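Local coordinates for E3 SUMO-protein ligase SIZ1 (Saccharomyces cerevisiae, PDB 3I2D), which acts as a SUMO E3 ligase that mediates attachment of SUMO to septins and PCNA, using an SP-RING-type zinc finger that interacts with the conjugating enzyme UBC9, at residues P81-N86 / H117-F122; Q209-V214 / F274-F279; M248-P253 / D310-N315. All blocks are in the same frame, centred on the assembly; numbering follows the deposited sequence.

Overall arrangement
From the N terminus, contact 1 brings residues 81-86 to 117-122 within the PINIT domain and closes a loop holding strand 93-100 and helix 104-111. That loop is finished before contact 2 opens at helix 207-215, whose partner is 274-279 in the SP-RING-type finger. Contact 3 starts at 248-253, between the two halves of contact 2, and ends beyond them at 310-315, so the two cross; it holds the end of strand 245-249 against the last turn of helix 307-313 within the finger. Centres of contacts 2 and 3 lie about 15 Å apart, and Phe274 and Asp275 pack on Cys252 and Pro253. Contact 1 lies about 30 Å from contact 2, centre to centre.

Contact 1 (P81-N86 / H117-F122); sequences PELVMN and HRLYLF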
loop_
_atom_site.group_PDB
_atom_site.type_symbol
_atom_site.label_atom_id
_atom_site.label_comp_id
_atom_site.label_asym_id
_atom_site.label_seq_id
_atom_site.Cartn_x
_atom_site.Cartn_y
_atom_site.Cartn_z
ATOM N N PRO A 81 -3.754 -23.471 -1.018
ATOM C CA PRO A 81 -4.543 -24.220 -0.029
ATOM C C PRO A 81 -3.775 -24.940 1.060
ATOM O O PRO A 81 -4.113 -24.833 2.239
ATOM C CB PRO A 81 -5.359 -25.166 -0.894
ATOM C CG PRO A 81 -4.393 -25.500 -1.975
ATOM C CD PRO A 81 -3.837 -24.143 -2.331
ATOM N N GLU A 82 -2.740 -25.667 0.661
ATOM C CA GLU A 82 -1.928 -26.419 1.600
ATOM C C GLU A 82 -1.160 -25.536 2.596
ATOM O O GLU A 82 -0.844 -25.972 3.697
ATOM C CB GLU A 82 -0.968 -27.315 0.812
ATOM C CG GLU A 82 -1.164 -27.221 -0.701
ATOM C CD GLU A 82 -0.725 -28.478 -1.439
ATOM O OE1 GLU A 82 -1.377 -29.532 -1.250
ATOM O OE2 GLU A 82 0.270 -28.414 -2.202
ATOM N N LEU A 83 -0.873 -24.295 2.207
ATOM C CA LEU A 83 -0.141 -23.349 3.057
ATOM C C LEU A 83 -1.059 -22.604 4.023
ATOM O O LEU A 83 -1.298 -21.406 3.880
ATOM C CB LEU A 83 0.595 -22.328 2.192
ATOM C CG LEU A 83 2.115 -22.357 2.228
ATOM C CD1 LEU A 83 2.660 -21.242 1.354
ATOM C CD2 LEU A 83 2.586 -22.190 3.659
ATOM N N VAL A 84 -1.590 -23.320 4.999
ATOM C CA VAL A 84 -2.464 -22.712 5.986
ATOM C C VAL A 84 -2.115 -23.350 7.308
ATOM O O VAL A 84 -2.345 -24.542 7.516
ATOM C CB VAL A 84 -3.927 -22.965 5.657
ATOM C CG1 VAL A 84 -4.817 -22.368 6.736
ATOM C CG2 VAL A 84 -4.243 -22.368 4.300
ATOM N N MET A 85 -1.542 -22.553 8.197
ATOM C CA MET A 85 -1.122 -23.055 9.498
ATOM C C MET A 85 -1.767 -22.289 10.652
ATOM O O MET A 85 -2.351 -21.217 10.472
ATOM C CB MET A 85 0.402 -22.967 9.593
ATOM C CG MET A 85 1.092 -23.435 8.319
ATOM S SD MET A 85 2.861 -23.094 8.241
ATOM C CE MET A 85 2.900 -21.320 8.039
ATOM N N ASN A 86 -1.667 -22.856 11.843
ATOM C CA ASN A 86 -2.218 -22.227 13.028
ATOM C C ASN A 86 -1.107 -22.136 14.051
ATOM O O ASN A 86 -0.277 -23.043 14.159
ATOM C CB ASN A 86 -3.361 -23.063 13.587
ATOM C CG ASN A 86 -4.519 -23.167 12.624
ATOM O OD1 ASN A 86 -5.390 -22.294 12.586
ATOM N ND2 ASN A 86 -4.531 -24.232 11.823
ATOM N N HIS A 117 4.817 -11.511 -9.945
ATOM C CA HIS A 117 4.089 -12.335 -8.994
ATOM C C HIS A 117 4.987 -12.877 -7.912
ATOM O O HIS A 117 6.155 -13.171 -8.155
ATOM C CB HIS A 117 3.402 -13.483 -9.712
ATOM C CG HIS A 117 2.283 -13.043 -10.595
ATOM N ND1 HIS A 117 2.494 -12.372 -11.781
ATOM C CD2 HIS A 117 0.940 -13.101 -10.425
ATOM C CE1 HIS A 117 1.328 -12.030 -12.300
ATOM N NE2 HIS A 117 0.370 -12.459 -11.497
ATOM N N ARG A 118 4.441 -13.017 -6.711
ATOM C CA ARG A 118 5.245 -13.509 -5.601
ATOM C C ARG A 118 4.411 -14.283 -4.600
ATOM O O ARG A 118 3.208 -14.060 -4.486
ATOM C CB ARG A 118 5.929 -12.336 -4.907
ATOM C CG ARG A 118 6.523 -11.334 -5.879
ATOM C CD ARG A 118 7.984 -11.106 -5.598
ATOM N NE ARG A 118 8.726 -12.358 -5.564
ATOM C CZ ARG A 118 9.992 -12.457 -5.173
ATOM N NH1 ARG A 118 10.658 -11.372 -4.786
ATOM N NH2 ARG A 118 10.592 -13.641 -5.156
ATOM N N LEU A 119 5.051 -15.196 -3.876
ATOM C CA LEU A 119 4.359 -16.007 -2.877
ATOM C C LEU A 119 4.545 -15.380 -1.489
ATOM O O LEU A 119 5.628 -15.444 -0.911
ATOM C CB LEU A 119 4.928 -17.417 -2.879
ATOM C CG LEU A 119 4.052 -18.578 -2.422
ATOM C CD1 LEU A 119 4.937 -19.489 -1.602
ATOM C CD2 LEU A 119 2.847 -18.101 -1.616
ATOM N N TYR A 120 3.492 -14.771 -0.962
ATOM C CA TYR A 120 3.572 -14.119 0.336
ATOM C C TYR A 120 2.920 -14.929 1.443
ATOM O O TYR A 120 1.891 -15.573 1.247
ATOM C CB TYR A 120 2.905 -12.738 0.273
ATOM C CG TYR A 120 3.747 -11.645 -0.342
ATOM C CD1 TYR A 120 4.977 -11.929 -0.943
ATOM C CD2 TYR A 120 3.331 -10.315 -0.294
ATOM C CE1 TYR A 120 5.774 -10.916 -1.472
ATOM C CE2 TYR A 120 4.118 -9.290 -0.823
ATOM C CZ TYR A 120 5.335 -9.600 -1.405
ATOM O OH TYR A 120 6.121 -8.592 -1.909
ATOM N N LEU A 121 3.527 -14.914 2.615
ATOM C CA LEU A 121 2.925 -15.610 3.724
ATOM C C LEU A 121 2.363 -14.513 4.628
ATOM O O LEU A 121 3.055 -13.537 4.943
ATOM C CB LEU A 121 3.963 -16.435 4.457
ATOM C CG LEU A 121 3.436 -17.197 5.666
ATOM C CD1 LEU A 121 2.278 -18.102 5.262
ATOM C CD2 LEU A 121 4.589 -17.982 6.266
ATOM N N PHE A 122 1.094 -14.646 4.994
ATOM C CA PHE A 122 0.442 -13.669 5.860
ATOM C C PHE A 122 0.159 -14.299 7.207
ATOM O O PHE A 122 0.088 -15.523 7.329
ATOM C CB PHE A 122 -0.898 -13.194 5.278
ATOM C CG PHE A 122 -0.763 -12.294 4.093
ATOM C CD1 PHE A 122 -0.367 -12.798 2.861
ATOM C CD2 PHE A 122 -1.025 -10.936 4.209
ATOM C CE1 PHE A 122 -0.232 -11.970 1.773
ATOM C CE2 PHE A 122 -0.891 -10.096 3.122
ATOM C CZ PHE A 122 -0.496 -10.615 1.901
#
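Leu83, Met85, Leu119 and Leu121 make this contact entirely through aliphatic carbons, the methionine through its CE methyl; no hydrogen bond runs directly between 81-86 and 117-122. Two kinds of apolar meeting can be told apart. In the first, Leu83 and Leu119 point at one another and meet tip to tip, CD1 of Leu83 lying 4.1 Å from CD1 of Leu119. The other branch of Leu83 goes to Leu121, two residues on, with its CD2 4.4 Å from CD1 of Leu121, and one residue thus spans two positions of the opposing strand. In the second, Met85 and Leu121 cross at about a right angle. The second torsion of Leu121 (chi2 56°) makes CD2 its outer methyl, farther from CA than CD1, and CE of Met85, brought round by a bend at chi3 (-71°), rests 4.1 Å from that CD2.

Within 81-86 the backbone makes an inverse gamma turn centred on Leu83, marked by a weak bond from Val84 N to Glu82 O, just after the chain turns a corner at Pro81 and Glu82.

Strands 83-86 and 117-122 run nearly parallel (17°) with axes 8.9 Å apart, as expected for next-but-one neighbours in a PINIT-domain sheet. Strand 195-204 is the antiparallel partner of both, through backbone bonds of Met85 with Leu197 and of Tyr120 with Tyr200. Strand 93-100 adds Phe100 against Leu83 and Cys96 and Ala98 against Met85, while Leu171 packs on Leu119.

Contact 2 (Q209-V214 / F274-F279); sequences QLLEKV and FDALWF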
loop_
_atom_site.group_PDB
_atom_site.type_symbol
_atom_site.label_atom_id
_atom_site.label_comp_id
_atom_site.label_asym_id
_atom_site.label_seq_id
_atom_site.Cartn_x
_atom_site.Cartn_y
_atom_site.Cartn_z
ATOM N N GLN A 209 2.499 1.940 -12.095
ATOM C CA GLN A 209 1.233 1.384 -12.561
ATOM C C GLN A 209 0.133 2.174 -11.889
ATOM O O GLN A 209 -0.810 2.589 -12.538
ATOM C CB GLN A 209 1.070 -0.066 -12.160
ATOM C CG GLN A 209 2.012 -1.015 -12.796
ATOM C CD GLN A 209 1.538 -2.425 -12.593
ATOM O OE1 GLN A 209 0.403 -2.748 -12.942
ATOM N NE2 GLN A 209 2.387 -3.277 -12.025
ATOM N N LEU A 210 0.256 2.372 -10.578
ATOM C CA LEU A 210 -0.736 3.138 -9.834
ATOM C C LEU A 210 -0.805 4.568 -10.337
ATOM O O LEU A 210 -1.882 5.162 -10.326
ATOM C CB LEU A 210 -0.414 3.159 -8.348
ATOM C CG LEU A 210 -0.551 1.861 -7.578
ATOM C CD1 LEU A 210 -0.411 2.168 -6.110
ATOM C CD2 LEU A 210 -1.891 1.226 -7.849
ATOM N N LEU A 211 0.335 5.127 -10.754
ATOM C CA LEU A 211 0.356 6.497 -11.282
ATOM C C LEU A 211 -0.613 6.562 -12.448
ATOM O O LEU A 211 -1.284 7.572 -12.668
ATOM C CB LEU A 211 1.737 6.901 -11.795
ATOM C CG LEU A 211 1.713 8.243 -12.539
ATOM C CD1 LEU A 211 1.512 9.376 -11.540
ATOM C CD2 LEU A 211 3.006 8.455 -13.318
ATOM N N GLU A 212 -0.692 5.475 -13.203
ATOM C CA GLU A 212 -1.587 5.467 -14.330
ATOM C C GLU A 212 -3.028 5.619 -13.875
ATOM O O GLU A 212 -3.815 6.281 -14.538
ATOM C CB GLU A 212 -1.406 4.196 -15.144
ATOM C CG GLU A 212 -1.705 4.417 -16.617
ATOM C CD GLU A 212 -0.977 5.641 -17.179
ATOM O OE1 GLU A 212 0.273 5.695 -17.081
ATOM O OE2 GLU A 212 -1.661 6.545 -17.720
ATOM N N LYS A 213 -3.375 5.015 -12.744
ATOM C CA LYS A 213 -4.731 5.123 -12.221
ATOM C C LYS A 213 -5.028 6.560 -11.818
ATOM O O LYS A 213 -6.152 7.037 -11.970
ATOM C CB LYS A 213 -4.920 4.209 -11.019
ATOM C CG LYS A 213 -5.128 2.746 -11.382
ATOM C CD LYS A 213 -5.504 1.908 -10.161
ATOM C CE LYS A 213 -6.416 2.688 -9.198
ATOM N NZ LYS A 213 -7.530 3.434 -9.873
ATOM N N VAL A 214 -4.023 7.255 -11.307
ATOM C CA VAL A 214 -4.208 8.639 -10.914
ATOM C C VAL A 214 -4.401 9.510 -12.155
ATOM O O VAL A 214 -5.274 10.363 -12.169
ATOM C CB VAL A 214 -3.004 9.170 -10.097
ATOM C CG1 VAL A 214 -3.210 10.641 -9.752
ATOM C CG2 VAL A 214 -2.848 8.368 -8.825
ATOM N N PHE A 274 1.772 17.944 -4.888
ATOM C CA PHE A 274 3.004 17.194 -4.670
ATOM C C PHE A 274 3.078 16.205 -5.824
ATOM O O PHE A 274 2.070 15.942 -6.471
ATOM C CB PHE A 274 2.972 16.462 -3.329
ATOM C CG PHE A 274 1.755 15.636 -3.138
ATOM C CD1 PHE A 274 0.658 16.151 -2.457
ATOM C CD2 PHE A 274 1.692 14.342 -3.651
ATOM C CE1 PHE A 274 -0.492 15.390 -2.285
ATOM C CE2 PHE A 274 0.556 13.575 -3.489
ATOM C CZ PHE A 274 -0.548 14.100 -2.799
ATOM N N ASP A 275 4.255 15.651 -6.085
ATOM C CA ASP A 275 4.394 14.746 -7.207
ATOM C C ASP A 275 3.796 13.369 -6.971
ATOM O O ASP A 275 4.257 12.632 -6.100
ATOM C CB ASP A 275 5.865 14.638 -7.584
ATOM C CG ASP A 275 6.055 13.953 -8.913
ATOM O OD1 ASP A 275 6.197 12.713 -8.927
ATOM O OD2 ASP A 275 6.025 14.650 -9.952
ATOM N N ALA A 276 2.783 13.007 -7.760
ATOM C CA ALA A 276 2.124 11.706 -7.581
ATOM C C ALA A 276 3.089 10.539 -7.715
ATOM O O ALA A 276 2.900 9.488 -7.099
ATOM C CB ALA A 276 0.959 11.535 -8.563
ATOM N N LEU A 277 4.135 10.708 -8.512
ATOM C CA LEU A 277 5.066 9.609 -8.660
ATOM C C LEU A 277 5.881 9.424 -7.395
ATOM O O LEU A 277 6.067 8.289 -6.945
ATOM C CB LEU A 277 5.999 9.815 -9.859
ATOM C CG LEU A 277 6.840 8.564 -10.112
ATOM C CD1 LEU A 277 5.941 7.345 -10.319
ATOM C CD2 LEU A 277 7.710 8.796 -11.307
ATOM N N TRP A 278 6.360 10.527 -6.819
ATOM C CA TRP A 278 7.151 10.425 -5.607
ATOM C C TRP A 278 6.266 10.027 -4.454
ATOM O O TRP A 278 6.652 9.212 -3.625
ATOM C CB TRP A 278 7.872 11.734 -5.276
ATOM C CG TRP A 278 9.133 11.946 -6.085
ATOM C CD1 TRP A 278 9.237 12.560 -7.295
ATOM C CD2 TRP A 278 10.458 11.519 -5.739
ATOM N NE1 TRP A 278 10.541 12.548 -7.731
ATOM C CE2 TRP A 278 11.313 11.916 -6.796
ATOM C CE3 TRP A 278 11.006 10.842 -4.641
ATOM C CZ2 TRP A 278 12.690 11.659 -6.788
ATOM C CZ3 TRP A 278 12.374 10.587 -4.632
ATOM C CH2 TRP A 278 13.201 10.996 -5.701
ATOM N N PHE A 279 5.072 10.593 -4.391
ATOM C CA PHE A 279 4.185 10.228 -3.313
ATOM C C PHE A 279 4.016 8.703 -3.258
ATOM O O PHE A 279 4.065 8.094 -2.185
ATOM C CB PHE A 279 2.822 10.881 -3.508
ATOM C CG PHE A 279 1.820 10.494 -2.466
ATOM C CD1 PHE A 279 1.923 10.979 -1.169
ATOM C CD2 PHE A 279 0.771 9.632 -2.777
ATOM C CE1 PHE A 279 0.989 10.613 -0.183
ATOM C CE2 PHE A 279 -0.168 9.256 -1.802
ATOM C CZ PHE A 279 -0.056 9.750 -0.502
#
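Leu211 holds CG anti to its own amide nitrogen (chi1 171°), which carries its two methyls outward from helix 207-215 to Ala276 and Leu277. These two residues open the first turn of helix 276-285 in the SP-RING-type zinc finger, a turn with Asp275 as its N-cap. CD1 of Leu211 sits 3.7 Å from CB of Ala276 and also approaches the backbone N of Leu277, whereas its CD2 comes within 4.3 Å of CD1 of Leu277. Val214, one turn along helix 207-215, touches the same alanine from a second position, its CG1 being 4.4 Å from Ala276 CB. The small methyl of Ala276 is therefore met by two side chains of one helix. The backbones also come close here, the nearest CA atoms, those of Leu211 and Leu277, being 6.2 Å apart. This is plain apolar packing that joins helix 207-215 to the finger; the side chain of Ala276 is about 13 Å from the bound zinc ion. Leu303 of strand 303-305 extends the same surface by touching Val214.

The cap fixes the turn on which Leu211 rests. One carboxylate oxygen, OD2, takes the backbone N-H groups of Lys260 and Tyr261, and the other serves the helix start. Asp275 OD1 accepts weakly from Leu277 N, and its anti lone pair receives Trp278 N at 3.0 Å, with an N-H...O angle of 149°.

Contact 3 (M248-P253 / D310-N315); sequences MSLQCP and DDILQN
Leu250 can be followed outward against Leu313 and Ile312 of helix 307-313. Its CB lies 3.5 Å from CD1 of Leu313, and its CG is 4.0 Å from that same methyl. Beyond CG the chain forks: CD1 remains beside Leu313 CD1 at 3.9 Å, while CD2 has two neighbours, Leu313 CD1 and, 4.0 Å away, CG2 of Ile312. CD1 of Leu313 thus meets CB, CG and both methyls of Leu250, the two side chains sliding past each other in opposite directions, whereas Ile312 crosses Leu250 nearly at right angles. Set beside the backbone N (chi1 -58°), CG of Leu250 carries the fork toward helix 307-313.

In the SP-RING-type finger, the contact seats the last turn of helix 307-313 against the end of strand 245-249, where Ser249 OG accepts from Gln251 N (2.9 Å) in an ST turn. Cutting Leu250 back to an alanine is likely to take three of its four side-chain carbons away from Leu313 CD1 and open a gap beside Ile312 CG2. Two residues before Leu250, on the strand, Met248 and Ile312 meet tip to tip, CE to CD1 at 3.8 Å. Val323 of strand 322-326 touches both Leu250 and Ile312. Past the helix end, Asn315 folds its amide back, and ND2 donates to Asp311 O at 3.1 Å, tilted 19° from the carbonyl plane.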
loop_
_atom_site.group_PDB
_atom_site.type_symbol
_atom_site.label_atom_id
_atom_site.label_comp_id
_atom_site.label_asym_id
_atom_site.label_seq_id
_atom_site.Cartn_x
_atom_site.Cartn_y
_atom_site.Cartn_z
ATOM N N MET A 248 3.182 30.298 -5.150
ATOM C CA MET A 248 3.039 28.850 -5.140
ATOM C C MET A 248 4.295 28.257 -5.721
ATOM O O MET A 248 4.874 28.832 -6.635
ATOM C CB MET A 248 1.843 28.430 -5.990
ATOM C CG MET A 248 1.735 26.935 -6.220
ATOM S SD MET A 248 0.287 26.492 -7.195
ATOM C CE MET A 248 0.942 26.696 -8.847
ATOM N N SER A 249 4.708 27.106 -5.197
ATOM C CA SER A 249 5.913 26.439 -5.674
ATOM C C SER A 249 5.620 25.389 -6.725
ATOM O O SER A 249 4.582 24.734 -6.690
ATOM C CB SER A 249 6.647 25.765 -4.517
ATOM O OG SER A 249 7.802 25.078 -4.977
ATOM N N LEU A 250 6.546 25.236 -7.662
ATOM C CA LEU A 250 6.415 24.232 -8.707
ATOM C C LEU A 250 7.192 22.992 -8.231
ATOM O O LEU A 250 7.205 21.949 -8.887
ATOM C CB LEU A 250 7.006 24.756 -10.016
ATOM C CG LEU A 250 6.396 26.046 -10.561
ATOM C CD1 LEU A 250 6.974 26.327 -11.943
ATOM C CD2 LEU A 250 4.878 25.912 -10.631
ATOM N N GLN A 251 7.831 23.135 -7.074
ATOM C CA GLN A 251 8.619 22.080 -6.461
ATOM C C GLN A 251 7.760 21.155 -5.598
ATOM O O GLN A 251 6.803 21.589 -4.957
ATOM C CB GLN A 251 9.729 22.697 -5.596
ATOM C CG GLN A 251 10.626 23.681 -6.345
ATOM C CD GLN A 251 11.292 23.059 -7.567
ATOM O OE1 GLN A 251 12.287 22.351 -7.454
ATOM N NE2 GLN A 251 10.729 23.310 -8.738
ATOM N N CYS A 252 8.122 19.878 -5.587
ATOM C CA CYS A 252 7.420 18.885 -4.797
ATOM C C CYS A 252 7.928 18.917 -3.357
ATOM O O CYS A 252 9.114 19.105 -3.115
ATOM C CB CYS A 252 7.653 17.502 -5.396
ATOM S SG CYS A 252 6.857 16.167 -4.506
ATOM N N PRO A 253 7.036 18.731 -2.374
ATOM C CA PRO A 253 7.477 18.752 -0.973
ATOM C C PRO A 253 8.168 17.438 -0.619
ATOM O O PRO A 253 8.891 17.343 0.373
ATOM C CB PRO A 253 6.177 18.926 -0.196
ATOM C CG PRO A 253 5.208 19.429 -1.211
ATOM C CD PRO A 253 5.573 18.675 -2.446
ATOM N N ASP A 310 -0.686 21.672 -13.444
ATOM C CA ASP A 310 -0.110 20.950 -14.568
ATOM C C ASP A 310 0.125 21.947 -15.703
ATOM O O ASP A 310 1.179 21.934 -16.338
ATOM C CB ASP A 310 -1.058 19.855 -15.038
ATOM C CG ASP A 310 -0.346 18.759 -15.805
ATOM O OD1 ASP A 310 -1.033 17.870 -16.359
ATOM O OD2 ASP A 310 0.903 18.774 -15.841
ATOM N N ASP A 311 -0.857 22.814 -15.951
ATOM C CA ASP A 311 -0.745 23.824 -17.004
ATOM C C ASP A 311 0.491 24.703 -16.811
ATOM O O ASP A 311 1.327 24.816 -17.707
ATOM C CB ASP A 311 -1.996 24.708 -17.036
ATOM C CG ASP A 311 -3.139 24.086 -17.827
ATOM O OD1 ASP A 311 -3.005 22.901 -18.226
ATOM O OD2 ASP A 311 -4.164 24.788 -18.045
ATOM N N ILE A 312 0.608 25.328 -15.644
ATOM C CA ILE A 312 1.757 26.185 -15.377
ATOM C C ILE A 312 3.054 25.398 -15.573
ATOM O O ILE A 312 4.003 25.876 -16.185
ATOM C CB ILE A 312 1.723 26.733 -13.923
ATOM C CG1 ILE A 312 0.404 27.472 -13.679
ATOM C CG2 ILE A 312 2.913 27.666 -13.677
ATOM C CD1 ILE A 312 0.291 28.061 -12.298
ATOM N N LEU A 313 3.074 24.174 -15.062
ATOM C CA LEU A 313 4.251 23.314 -15.134
ATOM C C LEU A 313 4.664 22.972 -16.560
ATOM O O LEU A 313 5.850 22.929 -16.885
ATOM C CB LEU A 313 3.973 22.034 -14.346
ATOM C CG LEU A 313 4.990 21.553 -13.314
ATOM C CD1 LEU A 313 5.545 22.692 -12.467
ATOM C CD2 LEU A 313 4.294 20.527 -12.447
ATOM N N GLN A 314 3.670 22.734 -17.407
ATOM C CA GLN A 314 3.909 22.379 -18.799
ATOM C C GLN A 314 4.079 23.623 -19.659
ATOM O O GLN A 314 4.107 23.527 -20.882
ATOM C CB GLN A 314 2.734 21.548 -19.330
ATOM C CG GLN A 314 3.145 20.354 -20.167
ATOM C CD GLN A 314 3.951 19.337 -19.372
ATOM O OE1 GLN A 314 5.014 19.652 -18.832
ATOM N NE2 GLN A 314 3.448 18.107 -19.301
ATOM N N ASN A 315 4.187 24.785 -19.022
ATOM C CA ASN A 315 4.339 26.045 -19.739
ATOM C C ASN A 315 5.206 27.029 -18.979
ATOM O O ASN A 315 4.938 28.232 -18.981
ATOM C CB ASN A 315 2.973 26.672 -19.979
ATOM C CG ASN A 315 2.217 25.995 -21.084
ATOM O OD1 ASN A 315 2.186 26.487 -22.206
ATOM N ND2 ASN A 315 1.612 24.849 -20.784
#